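PDB 4H0A: uncharacterized protein from Staphylococcus aureus subsp. aureus, which is of unknown function but belongs to the CAP (cysteine-rich secretory protein) superfamily, pairing a CAP domain with a CAP-associated N-terminal region. Local coordinates for residues D8-N12 against V275-N280; K38-G42 against V100-P104; N121-S125 against E134-S138. One frame throughout, in Å; residues are numbered along the deposited sequence. Where two conformers were deposited one is given.

Interaction 1. Residues D8-N12 against V275-N280; sequences DVLEN and VGYAFN
N12 sits over one face of the F279 ring: its CA is 3.9 Å from the centroid and displaced toward the rim, a CH-pi contact. At the edge of the same ring CE2 comes within 3.6 Å of L10 O. The N12 amide bonds to A278: ND2 donates to A278 O at 2.8 Å. That bond is nearly straight and runs in the amide plane of N12, although the donor rides above the carbonyl plane of A278. With CG anti to the backbone N (chi1 -173°), the amide swings over to the A278 carbonyl, and CB of N12 meets CB of A278 on the way. The backbones pair as well: 9-11 is a short edge strand added in parallel to 270-277, at the border of the mixed sheet of the CAP domain. Y277 N donates to L10 O at 2.7 Å, N12 N to Y277 O at 3.0 Å, and the bond from L10 N to V275 O is weak. On one face of the sheet V9 crosses V275 and Y277, its CG1 lying 3.8 Å from Y277 CB, while the E11 carboxylate runs alongside the Y277 ring, their planes 34° apart. L10 is on the other face, where it touches W289 of helix 282-290; that helix also packs on F279.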
loop_
_atom_site.group_PDB
_atom_site.type_symbol
_atom_site.label_atom_id
_atom_site.label_comp_id
_atom_site.label_asym_id
_atom_site.label_seq_id
_atom_site.Cartn_x
_atom_site.Cartn_y
_atom_site.Cartn_z
ATOM N N ASP A 8 -13.612 -12.934 5.127
ATOM C CA ASP A 8 -14.123 -11.590 5.423
ATOM C C ASP A 8 -13.529 -10.542 4.471
ATOM O O ASP A 8 -12.308 -10.456 4.333
ATOM C CB ASP A 8 -13.846 -11.195 6.888
ATOM C CG ASP A 8 -14.719 -11.921 7.902
ATOM O OD1 ASP A 8 -15.151 -13.061 7.611
ATOM O OD2 ASP A 8 -14.965 -11.351 8.986
ATOM N N VAL A 9 -14.408 -9.762 3.808
ATOM C CA VAL A 9 -14.030 -8.719 2.849
ATOM C C VAL A 9 -13.817 -7.401 3.585
ATOM O O VAL A 9 -14.791 -6.792 4.031
ATOM C CB VAL A 9 -15.111 -8.557 1.744
ATOM C CG1 VAL A 9 -14.757 -7.425 0.775
ATOM C CG2 VAL A 9 -15.324 -9.863 0.994
ATOM N N LEU A 10 -12.562 -6.941 3.683
ATOM C CA LEU A 10 -12.267 -5.665 4.340
ATOM C C LEU A 10 -12.614 -4.518 3.390
ATOM O O LEU A 10 -12.450 -4.660 2.182
ATOM C CB LEU A 10 -10.795 -5.591 4.796
ATOM C CG LEU A 10 -10.509 -6.134 6.203
ATOM C CD1 LEU A 10 -11.175 -7.485 6.442
ATOM C CD2 LEU A 10 -9.026 -6.260 6.440
ATOM N N GLU A 11 -13.160 -3.418 3.927
ATOM C CA GLU A 11 -13.551 -2.247 3.138
ATOM C C GLU A 11 -12.595 -1.090 3.386
ATOM O O GLU A 11 -11.982 -1.021 4.453
ATOM C CB GLU A 11 -14.987 -1.824 3.479
ATOM C CG GLU A 11 -16.023 -2.876 3.120
ATOM C CD GLU A 11 -17.457 -2.392 3.196
ATOM O OE1 GLU A 11 -17.807 -1.709 4.186
ATOM O OE2 GLU A 11 -18.239 -2.711 2.271
ATOM N N ASN A 12 -12.479 -0.175 2.404
ATOM C CA ASN A 12 -11.625 1.015 2.502
ATOM C C ASN A 12 -11.967 1.792 3.772
ATOM O O ASN A 12 -13.140 2.065 4.017
ATOM C CB ASN A 12 -11.808 1.903 1.259
ATOM C CG ASN A 12 -10.868 3.084 1.131
ATOM O OD1 ASN A 12 -10.382 3.645 2.115
ATOM N ND2 ASN A 12 -10.651 3.547 -0.095
ATOM N N VAL A 275 -9.044 -10.639 0.870
ATOM C CA VAL A 275 -9.828 -9.821 -0.055
ATOM C C VAL A 275 -9.991 -8.419 0.531
ATOM O O VAL A 275 -10.026 -8.262 1.753
ATOM C CB VAL A 275 -11.213 -10.464 -0.368
ATOM C CG1 VAL A 275 -11.976 -9.651 -1.412
ATOM C CG2 VAL A 275 -11.059 -11.908 -0.832
ATOM N N GLY A 276 -10.081 -7.425 -0.349
ATOM C CA GLY A 276 -10.290 -6.029 0.010
ATOM C C GLY A 276 -11.208 -5.341 -0.980
ATOM O O GLY A 276 -11.126 -5.638 -2.172
ATOM N N TYR A 277 -12.089 -4.425 -0.504
ATOM C CA TYR A 277 -13.041 -3.693 -1.355
ATOM C C TYR A 277 -12.873 -2.159 -1.264
ATOM O O TYR A 277 -12.624 -1.617 -0.193
ATOM C CB TYR A 277 -14.488 -4.070 -0.974
ATOM C CG TYR A 277 -15.538 -3.311 -1.762
ATOM C CD1 TYR A 277 -15.593 -3.398 -3.150
ATOM C CD2 TYR A 277 -16.438 -2.460 -1.128
ATOM C CE1 TYR A 277 -16.530 -2.672 -3.887
ATOM C CE2 TYR A 277 -17.386 -1.738 -1.853
ATOM C CZ TYR A 277 -17.426 -1.842 -3.236
ATOM O OH TYR A 277 -18.349 -1.142 -3.981
ATOM N N ALA A 278 -13.025 -1.480 -2.409
ATOM C CA ALA A 278 -13.010 -0.021 -2.576
ATOM C C ALA A 278 -11.650 0.644 -2.296
ATOM O O ALA A 278 -11.611 1.876 -2.184
ATOM C CB ALA A 278 -14.085 0.618 -1.699
ATOM N N PHE A 279 -10.536 -0.127 -2.252
ATOM C CA PHE A 279 -9.219 0.456 -1.992
ATOM C C PHE A 279 -8.683 1.137 -3.250
ATOM O O PHE A 279 -8.951 0.687 -4.360
ATOM C CB PHE A 279 -8.232 -0.603 -1.476
ATOM C CG PHE A 279 -8.524 -1.017 -0.052
ATOM C CD1 PHE A 279 -7.980 -0.319 1.014
ATOM C CD2 PHE A 279 -9.372 -2.080 0.222
ATOM C CE1 PHE A 279 -8.265 -0.688 2.332
ATOM C CE2 PHE A 279 -9.657 -2.446 1.540
ATOM C CZ PHE A 279 -9.105 -1.745 2.586
ATOM N N ASN A 280 -7.960 2.245 -3.066
ATOM C CA ASN A 280 -7.388 3.045 -4.157
ATOM C C ASN A 280 -5.916 2.754 -4.407
ATOM O O ASN A 280 -5.410 3.116 -5.466
ATOM C CB ASN A 280 -7.521 4.540 -3.822
ATOM C CG ASN A 280 -8.947 5.016 -3.761
ATOM O OD1 ASN A 280 -9.804 4.565 -4.530
ATOM N ND2 ASN A 280 -9.236 5.954 -2.866
HETATM O O HOH W 1 -10.464 -11.944 3.180
#

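Interaction 2. Residues K38-G42 against V100-P104; sequences KEGVG and VNVSP
G40 CA packs directly against N101 O, 3.3 Å away, at a point where the backbone of G40 has a positive phi (83°). Next to it, V41 N donates to the same oxygen, 2.9 Å away and nearly straight. Both polar atoms of the N101 side-chain amide are used. ND2 donates to E39 OE1 at 3.0 Å, in the amide plane of N101 and onto the anti lone pair of OE1, the one away from the other carboxylate oxygen; the carboxylate plane is turned 59° from the amide. E39 gets there with CG between its backbone N and carbonyl carbon (chi1 60°) and the rest of the chain extended, passing CG 3.7 Å from S103 OG. N101 OD1 takes two bonds from its own segment, one from S103 OG and one from S103 N; the latter makes an Asx turn. These two bonds fix the rotation of the amide and so present ND2 to E39. A single water ties the two loops once more, donating to E39 O and S103 O and accepting from G42 N. Deeper in, CG2 of V41 lies beside CG1 of V102. Both valines settle on F171 of strand 166-172, with V93 and A95 of strand 89-96 also beneath them, so that the two loops pack on the seven-stranded antiparallel sheet.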
loop_
_atom_site.group_PDB
_atom_site.type_symbol
_atom_site.label_atom_id
_atom_site.label_comp_id
_atom_site.label_asym_id
_atom_site.label_seq_id
_atom_site.Cartn_x
_atom_site.Cartn_y
_atom_site.Cartn_z
ATOM N N LYS A 38 15.431 16.790 6.206
ATOM C CA LYS A 38 16.708 17.322 5.714
ATOM C C LYS A 38 17.384 16.358 4.726
ATOM O O LYS A 38 18.246 16.779 3.954
ATOM C CB LYS A 38 17.659 17.590 6.895
ATOM C CG LYS A 38 17.089 18.557 7.930
ATOM C CD LYS A 38 18.103 18.911 9.023
ATOM C CE LYS A 38 19.018 20.050 8.635
ATOM N NZ LYS A 38 19.929 20.437 9.747
ATOM N N GLU A 39 17.013 15.070 4.772
ATOM C CA GLU A 39 17.598 14.019 3.945
ATOM C C GLU A 39 16.585 12.904 3.709
ATOM O O GLU A 39 15.539 12.866 4.360
ATOM C CB GLU A 39 18.843 13.446 4.660
ATOM C CG GLU A 39 18.529 12.836 6.021
ATOM C CD GLU A 39 19.728 12.341 6.803
ATOM O OE1 GLU A 39 20.170 11.197 6.547
ATOM O OE2 GLU A 39 20.186 13.069 7.714
ATOM N N GLY A 40 16.924 11.990 2.816
ATOM C CA GLY A 40 16.089 10.832 2.535
ATOM C C GLY A 40 14.964 11.085 1.557
ATOM O O GLY A 40 14.900 12.146 0.930
ATOM N N VAL A 41 14.038 10.110 1.466
ATOM C CA VAL A 41 12.966 10.125 0.470
ATOM C C VAL A 41 12.009 11.304 0.640
ATOM O O VAL A 41 11.481 11.774 -0.363
ATOM C CB VAL A 41 12.190 8.790 0.346
ATOM C CG1 VAL A 41 13.133 7.600 0.248
ATOM C CG2 VAL A 41 11.201 8.601 1.471
ATOM N N GLY A 42 11.857 11.831 1.854
ATOM C CA GLY A 42 11.026 13.010 2.073
ATOM C C GLY A 42 11.479 14.230 1.284
ATOM O O GLY A 42 10.644 15.043 0.869
ATOM N N VAL A 100 16.676 1.993 3.474
ATOM C CA VAL A 100 16.006 3.162 2.912
ATOM C C VAL A 100 16.125 4.267 3.942
ATOM O O VAL A 100 16.121 3.999 5.145
ATOM C CB VAL A 100 14.532 2.954 2.455
ATOM C CG1 VAL A 100 14.449 1.948 1.315
ATOM C CG2 VAL A 100 13.612 2.560 3.612
ATOM N N ASN A 101 16.243 5.499 3.472
ATOM C CA ASN A 101 16.346 6.656 4.335
ATOM C C ASN A 101 14.977 7.349 4.344
ATOM O O ASN A 101 14.623 8.034 3.385
ATOM C CB ASN A 101 17.468 7.557 3.838
ATOM C CG ASN A 101 17.768 8.712 4.749
ATOM O OD1 ASN A 101 16.927 9.157 5.534
ATOM N ND2 ASN A 101 18.965 9.253 4.648
ATOM N N VAL A 102 14.209 7.142 5.428
ATOM C CA VAL A 102 12.877 7.741 5.604
ATOM C C VAL A 102 12.942 8.744 6.779
ATOM O O VAL A 102 11.968 8.899 7.520
ATOM C CB VAL A 102 11.760 6.664 5.785
ATOM C CG1 VAL A 102 11.463 5.968 4.455
ATOM C CG2 VAL A 102 12.109 5.639 6.869
ATOM N N SER A 103 14.082 9.481 6.900
ATOM C CA SER A 103 14.294 10.455 7.977
ATOM C C SER A 103 13.136 11.461 8.041
ATOM O O SER A 103 12.585 11.809 6.997
ATOM C CB SER A 103 15.612 11.197 7.795
ATOM O OG SER A 103 16.706 10.312 7.949
ATOM N N PRO A 104 12.691 11.875 9.244
ATOM C CA PRO A 104 13.256 11.581 10.579
ATOM C C PRO A 104 12.894 10.205 11.140
ATOM O O PRO A 104 13.295 9.887 12.258
ATOM C CB PRO A 104 12.658 12.696 11.447
ATOM C CG PRO A 104 11.329 12.966 10.827
ATOM C CD PRO A 104 11.561 12.819 9.335
HETATM O O HOH W 2 13.290 11.454 4.265
#

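Interaction 3. Residues N121-S125 against E134-S138; sequences NPEPS and EFELS
E134 and S125 form a non-hydrogen-bonded antiparallel pair, CA atoms 4.5 Å apart, within the beta hairpin of strands 125-128 and 131-136. The E134 side chain is extended, with CG anti to the backbone N (chi1 -164°), and passes S125 OG to bring OE2 within 3.7 Å of E123 CB. Its other oxygen, OE1, is hydrogen-bonded by N186 ND2, just past strand 184-185, which flanks 131-136 on the edge away from 125-128. F135 supplies the one hydrogen bond across the contact, nearly straight, from its N to P124 O at 3.1 Å, and its ring meets Y183 edge-to-face. F135 O is buried here without a hydrogen-bond partner; E123 CA makes a C-H...O contact to it. E136 bends at chi2 (-63°) and runs alongside E123 with the carboxylate planes 80° apart. E123 OE2 lies 3.1 Å from E136 OE1, two acceptors with no hydrogen bond between them, a closeness that may raise the pKa of one of the acids. L137 turns back toward the proline-rich loop, where its side chain crosses that of P124 at about a right angle, L137 CD1 lying 3.9 Å from P124 CD and L137 CB 3.6 Å from P122 O.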
loop_
_atom_site.group_PDB
_atom_site.type_symbol
_atom_site.label_atom_id
_atom_site.label_comp_id
_atom_site.label_asym_id
_atom_site.label_seq_id
_atom_site.Cartn_x
_atom_site.Cartn_y
_atom_site.Cartn_z
ATOM N N ASN A 121 -1.528 15.805 14.754
ATOM C CA ASN A 121 -2.857 16.399 14.852
ATOM C C ASN A 121 -3.910 15.304 14.626
ATOM O O ASN A 121 -3.858 14.626 13.607
ATOM C CB ASN A 121 -3.005 17.535 13.834
ATOM C CG ASN A 121 -1.926 18.597 13.955
ATOM O OD1 ASN A 121 -1.496 18.962 15.055
ATOM N ND2 ASN A 121 -1.464 19.129 12.831
ATOM N N PRO A 122 -4.874 15.081 15.556
ATOM C CA PRO A 122 -5.879 14.027 15.318
ATOM C C PRO A 122 -6.851 14.333 14.173
ATOM O O PRO A 122 -7.317 13.392 13.545
ATOM C CB PRO A 122 -6.640 13.940 16.652
ATOM C CG PRO A 122 -5.847 14.708 17.617
ATOM C CD PRO A 122 -5.124 15.744 16.849
ATOM N N GLU A 123 -7.177 15.622 13.915
ATOM C CA GLU A 123 -8.074 16.024 12.820
ATOM C C GLU A 123 -7.287 16.874 11.810
ATOM O O GLU A 123 -7.416 18.103 11.806
ATOM C CB GLU A 123 -9.290 16.796 13.360
ATOM C CG GLU A 123 -10.347 15.912 13.997
ATOM C CD GLU A 123 -11.590 16.651 14.460
ATOM O OE1 GLU A 123 -11.472 17.836 14.847
ATOM O OE2 GLU A 123 -12.682 16.038 14.454
ATOM N N PRO A 124 -6.397 16.257 11.001
ATOM C CA PRO A 124 -5.604 17.056 10.054
ATOM C C PRO A 124 -6.498 17.691 8.992
ATOM O O PRO A 124 -7.475 17.090 8.541
ATOM C CB PRO A 124 -4.596 16.065 9.479
ATOM C CG PRO A 124 -5.136 14.742 9.765
ATOM C CD PRO A 124 -6.102 14.818 10.884
ATOM N N SER A 125 -6.186 18.940 8.658
ATOM C CA SER A 125 -6.987 19.759 7.758
ATOM C C SER A 125 -6.109 20.511 6.766
ATOM O O SER A 125 -5.014 20.948 7.121
ATOM C CB SER A 125 -7.797 20.756 8.587
ATOM O OG SER A 125 -8.864 21.315 7.842
ATOM N N GLU A 134 -10.848 17.538 5.518
ATOM C CA GLU A 134 -10.598 17.279 6.936
ATOM C C GLU A 134 -10.791 15.799 7.197
ATOM O O GLU A 134 -11.847 15.259 6.865
ATOM C CB GLU A 134 -11.507 18.118 7.831
ATOM C CG GLU A 134 -11.003 18.146 9.263
ATOM C CD GLU A 134 -11.883 18.903 10.233
ATOM O OE1 GLU A 134 -12.995 19.317 9.832
ATOM O OE2 GLU A 134 -11.471 19.060 11.405
ATOM N N PHE A 135 -9.765 15.131 7.740
ATOM C CA PHE A 135 -9.827 13.696 8.004
ATOM C C PHE A 135 -10.172 13.404 9.448
ATOM O O PHE A 135 -9.679 14.083 10.344
ATOM C CB PHE A 135 -8.490 13.022 7.675
ATOM C CG PHE A 135 -8.167 12.959 6.205
ATOM C CD1 PHE A 135 -8.992 12.274 5.323
ATOM C CD2 PHE A 135 -6.996 13.513 5.713
ATOM C CE1 PHE A 135 -8.659 12.160 3.975
ATOM C CE2 PHE A 135 -6.675 13.410 4.362
ATOM C CZ PHE A 135 -7.511 12.742 3.503
ATOM N N GLU A 136 -10.995 12.362 9.664
ATOM C CA GLU A 136 -11.393 11.871 10.989
ATOM C C GLU A 136 -10.569 10.613 11.262
ATOM O O GLU A 136 -10.984 9.526 10.860
ATOM C CB GLU A 136 -12.908 11.571 11.009
ATOM C CG GLU A 136 -13.792 12.790 10.805
ATOM C CD GLU A 136 -13.670 13.840 11.891
ATOM O OE1 GLU A 136 -13.676 13.465 13.086
ATOM O OE2 GLU A 136 -13.553 15.037 11.547
ATOM N N LEU A 137 -9.370 10.759 11.866
ATOM C CA LEU A 137 -8.481 9.607 12.101
ATOM C C LEU A 137 -8.972 8.734 13.269
ATOM O O LEU A 137 -9.073 9.225 14.394
ATOM C CB LEU A 137 -7.011 10.030 12.336
ATOM C CG LEU A 137 -6.107 9.899 11.097
ATOM C CD1 LEU A 137 -6.398 10.982 10.099
ATOM C CD2 LEU A 137 -4.633 9.908 11.477
ATOM N N SER A 138 -9.257 7.433 12.996
ATOM C CA SER A 138 -9.711 6.466 14.011
ATOM C C SER A 138 -8.574 6.087 14.963
ATOM O O SER A 138 -7.434 6.504 14.750
ATOM C CB SER A 138 -10.274 5.205 13.347
ATOM O OG SER A 138 -9.281 4.399 12.730
#

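How the interactions relate
All three contacts are partly buried, but they hold different parts of the molecule. Interaction 1 belongs to the mixed sheet of the CAP domain and joins the first strand of the chain to one 263 residues further on; interactions 2 and 3 both involve the CAP-associated N-terminal region and follow one another along the chain. Interaction 1 is the nearest to the chain centre, its own centre about 12 Å from it, against about 19 and 20 Å for the others. Its chemistry is mostly backbone pairing in a parallel register, whereas interaction 2 joins two loops through an asparagine and a water, and interaction 3 combines a local hairpin with proline contacts and crowded acids. No two of them touch.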